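Local atomic coordinates of betaine aldehyde dehydrogenase (Staphylococcus aureus subsp. aureus COL, PDB entry 4QTO), a protein that catalyses the NAD-dependent oxidation of betaine aldehyde to glycine betaine, as a member of the aldehyde dehydrogenase family. Residues A72-R80 and S245-V253; K283-F294 and R318-F329. All coordinates share one frame; numbering follows the deposited sequence. Where two conformers were deposited one is given.

Interaction 1: A72-R80 and S245-V253; sequences AERAILAAR and SGHKEVDLV
Arg80 reaches from helix 69-85 to the turn that links helix 237-246 to strand 252-256. Its CG is anti to the backbone N (chi1 170°), and bends at chi2 and chi3 curl the chain back until the guanidinium lies between Glu249 and Asp251. NH2 serves two acceptors. It donates to the backbone O of Glu249 at 2.8 Å, from above the carbonyl plane. It also meets Asp251 OD2 at 2.8 Å, on the syn side of the carboxylate, in a salt bridge. Both acceptors lie at the guanidinium edge, each tilted somewhat out of its plane. NE makes a third, weak bond to Glu249 OE1 at 3.0 Å, with an angle of only 123°. Both carboxylates are turned steeply against the guanidinium, so neither meets it coplanar.

Nearer the N terminus of the helix, Ile76 and Leu77 make apolar contacts. Ile76 CG2 sits over one face of the His247 ring, 4.1 Å from its centroid, and also touches Val250 CG2. The side chains of Leu77 and His247 cross at about a right angle, with Leu77 CD2 4.0 Å from His247 CE1. ND1 of that ring accepts the backbone N-H of Glu249 at 3.0 Å, nearly in the ring plane, which helps to hold the ring's rotation within the His247-Val250 type I turn.

Glu84 pairs with NH1 of Arg80, and the backbone N of Val173 donates to Asp251 OD2. With three carboxylates round one guanidinium, the positive charge probably keeps the acids ionised. Arg80 ties helix 69-85 to the turn leading into strand 252-256, an inner strand of the Rossmann-type sheet.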
loop_
_atom_site.group_PDB
_atom_site.type_symbol
_atom_site.label_atom_id
_atom_site.label_comp_id
_atom_site.label_asym_id
_atom_site.label_seq_id
_atom_site.Cartn_x
_atom_site.Cartn_y
_atom_site.Cartn_z
ATOM N N ALA A 72 18.907 25.508 23.736
ATOM C CA ALA A 72 18.537 24.324 22.960
ATOM C C ALA A 72 17.817 23.329 23.862
ATOM O O ALA A 72 16.813 22.740 23.471
ATOM C CB ALA A 72 19.759 23.663 22.316
ATOM N N GLU A 73 18.327 23.149 25.083
ATOM C CA GLU A 73 17.687 22.253 26.042
ATOM C C GLU A 73 16.270 22.741 26.372
ATOM O O GLU A 73 15.320 21.945 26.419
ATOM C CB GLU A 73 18.523 22.189 27.346
ATOM C CG GLU A 73 19.862 21.466 27.264
ATOM C CD GLU A 73 20.812 21.779 28.436
ATOM O OE1 GLU A 73 20.391 22.418 29.429
ATOM O OE2 GLU A 73 21.997 21.398 28.364
ATOM N N ARG A 74 16.107 24.044 26.586
ATOM C CA ARG A 74 14.786 24.595 26.889
ATOM C C ARG A 74 13.790 24.359 25.730
ATOM O O ARG A 74 12.614 24.018 25.958
ATOM C CB ARG A 74 14.864 26.102 27.243
ATOM C CG ARG A 74 13.580 26.608 27.863
ATOM C CD ARG A 74 13.728 27.994 28.486
ATOM N NE ARG A 74 13.871 29.078 27.524
ATOM C CZ ARG A 74 12.863 29.679 26.890
ATOM N NH1 ARG A 74 11.605 29.283 27.057
ATOM N NH2 ARG A 74 13.132 30.668 26.067
ATOM N N ALA A 75 14.269 24.495 24.507
ATOM C CA ALA A 75 13.441 24.235 23.323
ATOM C C ALA A 75 13.019 22.772 23.232
ATOM O O ALA A 75 11.858 22.449 22.967
ATOM C CB ALA A 75 14.175 24.606 22.065
ATOM N N ILE A 76 13.962 21.869 23.496
ATOM C CA ILE A 76 13.635 20.434 23.458
ATOM C C ILE A 76 12.596 20.077 24.547
ATOM O O ILE A 76 11.630 19.323 24.306
ATOM C CB ILE A 76 14.918 19.592 23.595
ATOM C CG1 ILE A 76 15.733 19.730 22.304
ATOM C CG2 ILE A 76 14.581 18.127 23.877
ATOM C CD1 ILE A 76 17.147 19.236 22.446
ATOM N N LEU A 77 12.775 20.623 25.742
ATOM C CA LEU A 77 11.827 20.356 26.816
ATOM C C LEU A 77 10.449 20.935 26.497
ATOM O O LEU A 77 9.437 20.338 26.839
ATOM C CB LEU A 77 12.347 20.857 28.152
ATOM C CG LEU A 77 13.580 20.101 28.663
ATOM C CD1 LEU A 77 14.088 20.749 29.947
ATOM C CD2 LEU A 77 13.301 18.636 28.885
ATOM N N ALA A 78 10.415 22.073 25.827
ATOM C CA ALA A 78 9.134 22.674 25.410
ATOM C C ALA A 78 8.454 21.838 24.347
ATOM O O ALA A 78 7.235 21.660 24.375
ATOM C CB ALA A 78 9.340 24.083 24.906
ATOM N N ALA A 79 9.247 21.316 23.409
ATOM C CA ALA A 79 8.726 20.424 22.364
ATOM C C ALA A 79 8.111 19.181 23.007
ATOM O O ALA A 79 7.040 18.690 22.609
ATOM C CB ALA A 79 9.840 20.071 21.398
ATOM N N ARG A 80 8.814 18.612 24.000
ATOM C CA ARG A 80 8.309 17.460 24.706
ATOM C C ARG A 80 7.007 17.778 25.422
ATOM O O ARG A 80 6.043 17.005 25.354
ATOM C CB ARG A 80 9.369 16.910 25.695
ATOM C CG ARG A 80 8.869 15.843 26.674
ATOM C CD ARG A 80 8.271 14.616 26.001
ATOM N NE ARG A 80 9.281 13.942 25.185
ATOM C CZ ARG A 80 9.014 13.091 24.201
ATOM N NH1 ARG A 80 7.771 12.778 23.885
ATOM N NH2 ARG A 80 10.013 12.555 23.526
ATOM N N SER A 245 21.521 16.500 19.354
ATOM C CA SER A 245 21.637 15.099 18.942
ATOM C C SER A 245 21.675 14.129 20.112
ATOM O O SER A 245 21.402 12.939 19.927
ATOM C CB SER A 245 22.866 14.879 18.084
ATOM O OG SER A 245 24.036 15.315 18.753
ATOM N N GLY A 246 21.998 14.604 21.301
ATOM C CA GLY A 246 22.206 13.727 22.444
ATOM C C GLY A 246 21.234 13.796 23.596
ATOM O O GLY A 246 21.454 13.138 24.611
ATOM N N HIS A 247 20.185 14.610 23.480
ATOM C CA HIS A 247 19.242 14.773 24.575
ATOM C C HIS A 247 18.300 13.575 24.682
ATOM O O HIS A 247 17.811 13.037 23.655
ATOM C CB HIS A 247 18.438 16.057 24.402
ATOM C CG HIS A 247 17.823 16.543 25.665
ATOM N ND1 HIS A 247 16.672 15.997 26.178
ATOM C CD2 HIS A 247 18.231 17.471 26.559
ATOM C CE1 HIS A 247 16.377 16.590 27.316
ATOM N NE2 HIS A 247 17.305 17.500 27.566
ATOM N N LYS A 248 18.006 13.162 25.907
ATOM C CA LYS A 248 17.167 11.996 26.125
ATOM C C LYS A 248 15.714 12.142 25.694
ATOM O O LYS A 248 15.035 11.145 25.462
ATOM C CB LYS A 248 17.207 11.557 27.603
ATOM C CG LYS A 248 16.524 12.503 28.552
ATOM C CD LYS A 248 16.548 11.919 29.977
ATOM C CE LYS A 248 15.488 12.592 30.831
ATOM N NZ LYS A 248 15.458 12.112 32.245
ATOM N N GLU A 249 15.245 13.381 25.575
ATOM C CA GLU A 249 13.834 13.622 25.188
ATOM C C GLU A 249 13.607 13.688 23.686
ATOM O O GLU A 249 12.469 13.913 23.247
ATOM C CB GLU A 249 13.284 14.893 25.836
ATOM C CG GLU A 249 13.211 14.796 27.344
ATOM C CD GLU A 249 12.320 13.670 27.841
ATOM O OE1 GLU A 249 11.379 13.231 27.141
ATOM O OE2 GLU A 249 12.548 13.241 28.993
ATOM N N VAL A 250 14.640 13.467 22.891
ATOM C CA VAL A 250 14.517 13.480 21.433
ATOM C C VAL A 250 14.261 12.057 20.912
ATOM O O VAL A 250 14.927 11.120 21.351
ATOM C CB VAL A 250 15.785 14.048 20.786
ATOM C CG1 VAL A 250 15.721 13.983 19.264
ATOM C CG2 VAL A 250 15.995 15.489 21.225
ATOM N N ASP A 251 13.299 11.911 19.988
ATOM C CA ASP A 251 12.959 10.615 19.378
ATOM C C ASP A 251 13.578 10.394 17.985
ATOM O O ASP A 251 13.743 9.260 17.560
ATOM C CB ASP A 251 11.446 10.463 19.314
ATOM C CG ASP A 251 10.816 10.456 20.696
ATOM O OD1 ASP A 251 11.125 9.547 21.522
ATOM O OD2 ASP A 251 10.055 11.422 20.995
ATOM N N LEU A 252 13.902 11.490 17.282
ATOM C CA LEU A 252 14.536 11.421 15.963
ATOM C C LEU A 252 15.426 12.637 15.794
ATOM O O LEU A 252 14.998 13.766 16.065
ATOM C CB LEU A 252 13.485 11.447 14.840
ATOM C CG LEU A 252 13.989 11.616 13.393
ATOM C CD1 LEU A 252 14.734 10.395 12.916
ATOM C CD2 LEU A 252 12.837 11.947 12.462
ATOM N N VAL A 253 16.649 12.391 15.339
ATOM C CA VAL A 253 17.587 13.454 14.962
ATOM C C VAL A 253 17.697 13.371 13.434
ATOM O O VAL A 253 18.062 12.320 12.884
ATOM C CB VAL A 253 18.981 13.235 15.567
ATOM C CG1 VAL A 253 19.921 14.358 15.100
ATOM C CG2 VAL A 253 18.887 13.158 17.059
HETATM O O HOH W 1 7.134 10.444 22.460
#

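Interaction 2: K283-F294 and R318-F329; sequences KNPNIIFDDADF and RILVQNSIKDKF
Backbone bonds join Pro285-Ile288 to Arg318-Gln322 as neighbouring parallel strands, 4.6 Å apart at their axes. With helix 294-306 between them they form a beta-alpha-beta crossover. Five N-H...O bonds run from Arg318 N to Asn284 O, through Asn286, Leu320 and Ile288, to Gln322 N on Ile288 O.

The polar contacts gather at the two ends. Gln322 OE1 receives the backbone N-H of Asp290 at 2.8 Å, in the carbonyl plane on a lone pair. Ser324 OG donates to the anti lone pair of Asp290 OD2 at 2.7 Å. A water bridges Asp290 OD1 and Gln322 OE1. At the other end a water links Lys283 O to Arg318 NH1, while Arg318 NE pairs with Glu423.

Apolar contacts occur on both faces. Leu320 CD1 touches Pro285 CB and Ile287 CG1. On the opposite face Ile288 CD1 reaches Phe329 CE1 at 3.5 Å, and both residues pack on helix 294-306.

In one of two conformers, Lys328 NZ lies 4.2 Å from the Phe294 ring centroid, over the face. This cation-pi contact is doubtful.

The water at Asp290 donates to both oxygens, which probably offsets their repulsion. Gln322 and Ser324 thus hold the turn after strand 285-288 through side chains.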
loop_
_atom_site.group_PDB
_atom_site.type_symbol
_atom_site.label_atom_id
_atom_site.label_comp_id
_atom_site.label_asym_id
_atom_site.label_seq_id
_atom_site.Cartn_x
_atom_site.Cartn_y
_atom_site.Cartn_z
ATOM N N LYS A 283 29.483 11.714 -4.145
ATOM C CA LYS A 283 30.466 11.815 -5.250
ATOM C C LYS A 283 29.650 11.261 -6.404
ATOM O O LYS A 283 29.723 10.071 -6.741
ATOM C CB LYS A 283 31.666 10.907 -4.967
ATOM C CG LYS A 283 32.620 10.780 -6.110
ATOM C CD LYS A 283 33.083 12.129 -6.618
ATOM C CE LYS A 283 33.777 12.924 -5.538
ATOM N NZ LYS A 283 34.519 14.070 -6.108
ATOM N N ASN A 284 28.863 12.147 -7.019
ATOM C CA ASN A 284 27.818 11.666 -7.920
ATOM C C ASN A 284 28.277 11.512 -9.337
ATOM O O ASN A 284 28.766 12.486 -9.914
ATOM C CB ASN A 284 26.651 12.642 -7.826
ATOM C CG ASN A 284 26.279 12.935 -6.384
ATOM O OD1 ASN A 284 25.810 12.079 -5.668
ATOM N ND2 ASN A 284 26.624 14.153 -5.926
ATOM N N PRO A 285 28.119 10.304 -9.896
ATOM C CA PRO A 285 28.577 10.075 -11.253
ATOM C C PRO A 285 27.648 10.604 -12.335
ATOM O O PRO A 285 26.431 10.481 -12.219
ATOM C CB PRO A 285 28.669 8.561 -11.314
ATOM C CG PRO A 285 27.572 8.083 -10.427
ATOM C CD PRO A 285 27.542 9.080 -9.303
ATOM N N ASN A 286 28.240 11.102 -13.423
ATOM C CA ASN A 286 27.492 11.539 -14.613
ATOM C C ASN A 286 28.101 10.697 -15.728
ATOM O O ASN A 286 29.228 10.964 -16.183
ATOM C CB ASN A 286 27.678 13.022 -14.813
ATOM C CG ASN A 286 26.834 13.557 -15.934
ATOM O OD1 ASN A 286 26.217 12.778 -16.673
ATOM N ND2 ASN A 286 26.795 14.872 -16.077
ATOM N N ILE A 287 27.413 9.632 -16.126
ATOM C CA ILE A 287 27.932 8.650 -17.056
ATOM C C ILE A 287 27.444 8.957 -18.479
ATOM O O ILE A 287 26.240 8.935 -18.747
ATOM C CB ILE A 287 27.461 7.241 -16.648
ATOM C CG1 ILE A 287 27.927 6.916 -15.226
ATOM C CG2 ILE A 287 27.946 6.194 -17.619
ATOM C CD1 ILE A 287 27.321 5.662 -14.649
ATOM N N ILE A 288 28.391 9.190 -19.372
ATOM C CA ILE A 288 28.087 9.589 -20.744
ATOM C C ILE A 288 28.623 8.571 -21.738
ATOM O O ILE A 288 29.836 8.391 -21.883
ATOM C CB ILE A 288 28.670 10.978 -21.000
ATOM C CG1 ILE A 288 28.171 12.001 -19.957
ATOM C CG2 ILE A 288 28.381 11.428 -22.425
ATOM C CD1 ILE A 288 28.903 13.313 -20.019
ATOM N N PHE A 289 27.715 7.872 -22.397
ATOM C CA PHE A 289 28.078 6.891 -23.423
ATOM C C PHE A 289 28.302 7.532 -24.775
ATOM O O PHE A 289 27.832 8.654 -25.038
ATOM C CB PHE A 289 26.993 5.835 -23.531
ATOM C CG PHE A 289 27.018 4.826 -22.416
ATOM C CD1 PHE A 289 27.818 3.698 -22.530
ATOM C CD2 PHE A 289 26.291 5.007 -21.264
ATOM C CE1 PHE A 289 27.876 2.768 -21.517
ATOM C CE2 PHE A 289 26.329 4.069 -20.241
ATOM C CZ PHE A 289 27.135 2.933 -20.376
ATOM N N ASP A 290 28.989 6.804 -25.668
ATOM C CA ASP A 290 29.274 7.331 -27.003
ATOM C C ASP A 290 28.028 7.480 -27.872
ATOM O O ASP A 290 28.093 8.125 -28.907
ATOM C CB ASP A 290 30.463 6.630 -27.687
ATOM C CG ASP A 290 30.234 5.210 -28.050
ATOM O OD1 ASP A 290 29.059 4.773 -28.169
ATOM O OD2 ASP A 290 31.273 4.511 -28.272
ATOM N N ASP A 291 26.892 6.926 -27.428
ATOM C CA ASP A 291 25.639 7.093 -28.112
ATOM C C ASP A 291 24.652 8.021 -27.398
ATOM O O ASP A 291 23.454 8.005 -27.690
ATOM C CB ASP A 291 24.991 5.752 -28.462
ATOM C CG ASP A 291 24.639 4.920 -27.252
ATOM O OD1 ASP A 291 24.949 5.325 -26.114
ATOM O OD2 ASP A 291 24.027 3.829 -27.454
ATOM N N ALA A 292 25.163 8.818 -26.474
ATOM C CA ALA A 292 24.396 9.885 -25.899
ATOM C C ALA A 292 24.148 10.961 -26.952
ATOM O O ALA A 292 24.909 11.082 -27.942
ATOM C CB ALA A 292 25.166 10.516 -24.782
ATOM N N ASP A 293 23.087 11.727 -26.757
ATOM C CA ASP A 293 22.863 12.973 -27.509
ATOM C C ASP A 293 24.005 13.852 -26.985
ATOM O O ASP A 293 24.035 14.272 -25.805
ATOM C CB ASP A 293 21.495 13.524 -27.161
ATOM C CG ASP A 293 21.211 14.885 -27.753
ATOM O OD1 ASP A 293 22.156 15.681 -27.986
ATOM O OD2 ASP A 293 19.988 15.188 -27.882
ATOM N N PHE A 294 25.005 14.106 -27.842
ATOM C CA PHE A 294 26.228 14.753 -27.389
ATOM C C PHE A 294 26.052 16.160 -26.863
ATOM O O PHE A 294 26.547 16.478 -25.764
ATOM C CB PHE A 294 27.289 14.708 -28.515
ATOM C CG PHE A 294 28.602 15.271 -28.100
ATOM C CD1 PHE A 294 29.493 14.518 -27.361
ATOM C CD2 PHE A 294 28.900 16.577 -28.390
ATOM C CE1 PHE A 294 30.719 15.058 -26.951
ATOM C CE2 PHE A 294 30.128 17.114 -28.010
ATOM C CZ PHE A 294 31.013 16.357 -27.286
ATOM N N ARG A 318 31.605 13.894 -10.712
ATOM C CA ARG A 318 32.407 12.810 -11.235
ATOM C C ARG A 318 31.911 12.404 -12.617
ATOM O O ARG A 318 31.005 11.578 -12.746
ATOM C CB ARG A 318 32.422 11.622 -10.296
ATOM C CG ARG A 318 33.389 10.545 -10.721
ATOM C CD ARG A 318 33.376 9.347 -9.801
ATOM N NE ARG A 318 34.429 8.422 -10.198
ATOM C CZ ARG A 318 34.751 7.340 -9.500
ATOM N NH1 ARG A 318 34.076 7.035 -8.405
ATOM N NH2 ARG A 318 35.753 6.561 -9.896
ATOM N N ILE A 319 32.521 12.979 -13.647
ATOM C CA ILE A 319 32.079 12.663 -15.010
ATOM C C ILE A 319 32.823 11.421 -15.476
ATOM O O ILE A 319 34.057 11.317 -15.347
ATOM C CB ILE A 319 32.290 13.816 -15.980
ATOM C CG1 ILE A 319 31.467 15.043 -15.545
ATOM C CG2 ILE A 319 31.947 13.366 -17.402
ATOM C CD1 ILE A 319 31.829 16.330 -16.210
ATOM N N LEU A 320 32.073 10.451 -15.978
ATOM C CA LEU A 320 32.595 9.196 -16.520
ATOM C C LEU A 320 32.156 9.181 -17.972
ATOM O O LEU A 320 30.964 9.118 -18.262
ATOM C CB LEU A 320 32.052 7.991 -15.781
ATOM C CG LEU A 320 32.506 7.842 -14.353
ATOM C CD1 LEU A 320 31.687 6.883 -13.533
ATOM C CD2 LEU A 320 33.936 7.392 -14.371
ATOM N N VAL A 321 33.114 9.280 -18.900
ATOM C CA VAL A 321 32.784 9.410 -20.331
ATOM C C VAL A 321 33.439 8.280 -21.119
ATOM O O VAL A 321 34.590 7.872 -20.860
ATOM C CB VAL A 321 33.185 10.806 -20.880
ATOM C CG1 VAL A 321 34.671 11.056 -20.747
ATOM C CG2 VAL A 321 32.740 10.965 -22.330
ATOM N N GLN A 322 32.711 7.729 -22.064
ATOM C CA GLN A 322 33.232 6.608 -22.821
ATOM C C GLN A 322 34.530 7.004 -23.551
ATOM O O GLN A 322 34.586 8.075 -24.137
ATOM C CB GLN A 322 32.142 6.023 -23.744
ATOM C CG GLN A 322 32.504 4.650 -24.243
ATOM C CD GLN A 322 31.280 3.831 -24.621
ATOM O OE1 GLN A 322 30.203 4.348 -24.950
ATOM N NE2 GLN A 322 31.416 2.517 -24.502
ATOM N N ASN A 323 35.543 6.122 -23.495
ATOM C CA ASN A 323 36.840 6.433 -24.071
ATOM C C ASN A 323 36.782 6.921 -25.496
ATOM O O ASN A 323 37.553 7.823 -25.895
ATOM C CB ASN A 323 37.791 5.231 -23.979
ATOM C CG ASN A 323 38.283 4.983 -22.565
ATOM O OD1 ASN A 323 38.476 5.925 -21.781
ATOM N ND2 ASN A 323 38.519 3.719 -22.237
ATOM N N SER A 324 35.900 6.326 -26.285
ATOM C CA SER A 324 35.760 6.685 -27.682
ATOM C C SER A 324 35.436 8.146 -27.963
ATOM O O SER A 324 35.796 8.673 -29.027
ATOM C CB SER A 324 34.702 5.768 -28.328
ATOM O OG SER A 324 33.495 5.849 -27.594
ATOM N N ILE A 325 34.736 8.804 -27.034
ATOM C CA ILE A 325 34.381 10.215 -27.174
ATOM C C ILE A 325 34.998 11.116 -26.108
ATOM O O ILE A 325 34.641 12.293 -26.020
ATOM C CB ILE A 325 32.864 10.447 -27.218
ATOM C CG1 ILE A 325 32.131 9.956 -25.961
ATOM C CG2 ILE A 325 32.283 9.802 -28.473
ATOM C CD1 ILE A 325 30.804 10.646 -25.691
ATOM N N LYS A 326 35.918 10.570 -25.321
ATOM C CA LYS A 326 36.481 11.335 -24.217
ATOM C C LYS A 326 37.183 12.604 -24.665
ATOM O O LYS A 326 36.968 13.655 -24.081
ATOM C CB LYS A 326 37.419 10.438 -23.414
ATOM C CG LYS A 326 38.084 11.122 -22.255
ATOM C CD LYS A 326 38.836 10.065 -21.472
ATOM C CE LYS A 326 39.620 10.638 -20.336
ATOM N NZ LYS A 326 40.803 11.371 -20.850
ATOM N N ASP A 327 38.011 12.529 -25.705
ATOM C CA ASP A 327 38.701 13.729 -26.186
ATOM C C ASP A 327 37.723 14.801 -26.720
ATOM O O ASP A 327 37.845 15.974 -26.404
ATOM C CB ASP A 327 39.749 13.354 -27.207
ATOM C CG ASP A 327 40.867 12.532 -26.615
ATOM O OD1 ASP A 327 41.101 12.615 -25.384
ATOM O OD2 ASP A 327 41.575 11.860 -27.376
ATOM N N LYS A 328 36.746 14.374 -27.525
ATOM C CA LYS A 328 35.711 15.261 -28.066
ATOM C C LYS A 328 34.949 15.928 -26.914
ATOM O O LYS A 328 34.690 17.149 -26.908
ATOM C CB LYS A 328 34.738 14.394 -28.894
ATOM C CG LYS A 328 33.567 15.102 -29.532
ATOM C CD LYS A 328 32.572 14.132 -30.126
ATOM C CE LYS A 328 31.437 14.879 -30.787
ATOM N NZ LYS A 328 30.445 13.967 -31.423
ATOM N N PHE A 329 34.578 15.113 -25.932
ATOM C CA PHE A 329 33.840 15.603 -24.776
ATOM C C PHE A 329 34.643 16.615 -23.934
ATOM O O PHE A 329 34.131 17.706 -23.606
ATOM C CB PHE A 329 33.363 14.470 -23.900
ATOM C CG PHE A 329 32.674 14.958 -22.654
ATOM C CD1 PHE A 329 31.342 15.362 -22.697
ATOM C CD2 PHE A 329 33.388 15.082 -21.474
ATOM C CE1 PHE A 329 30.729 15.883 -21.577
ATOM C CE2 PHE A 329 32.764 15.567 -20.330
ATOM C CZ PHE A 329 31.438 15.954 -20.393
HETATM O O HOH W 2 31.223 7.730 -7.980
HETATM O O HOH W 3 27.898 3.357 -26.392
#

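Overall arrangement
From the N terminus, helix 69-85 comes first. Interaction 1 brings it against residues 245-253 and closes a loop with 164 intervening residues. These include strand 162-177 and strand 200-204 of the Rossmann-type sheet, so the contact ties an early helix to the sheet that it covers. The chain then runs through strand 275-279 into interaction 2. There 283-294 and 318-329 close a short loop of 23 residues, which carries most of helix 294-306 and the modified Cys313. The two loops follow in series and neither nest nor cross. Interaction 2 joins two neighbouring strands of the second, seven-stranded sheet and the segments that follow them. The centres of interactions 1 and 2 are about 47 Å apart, on opposite sides of the chain's centre.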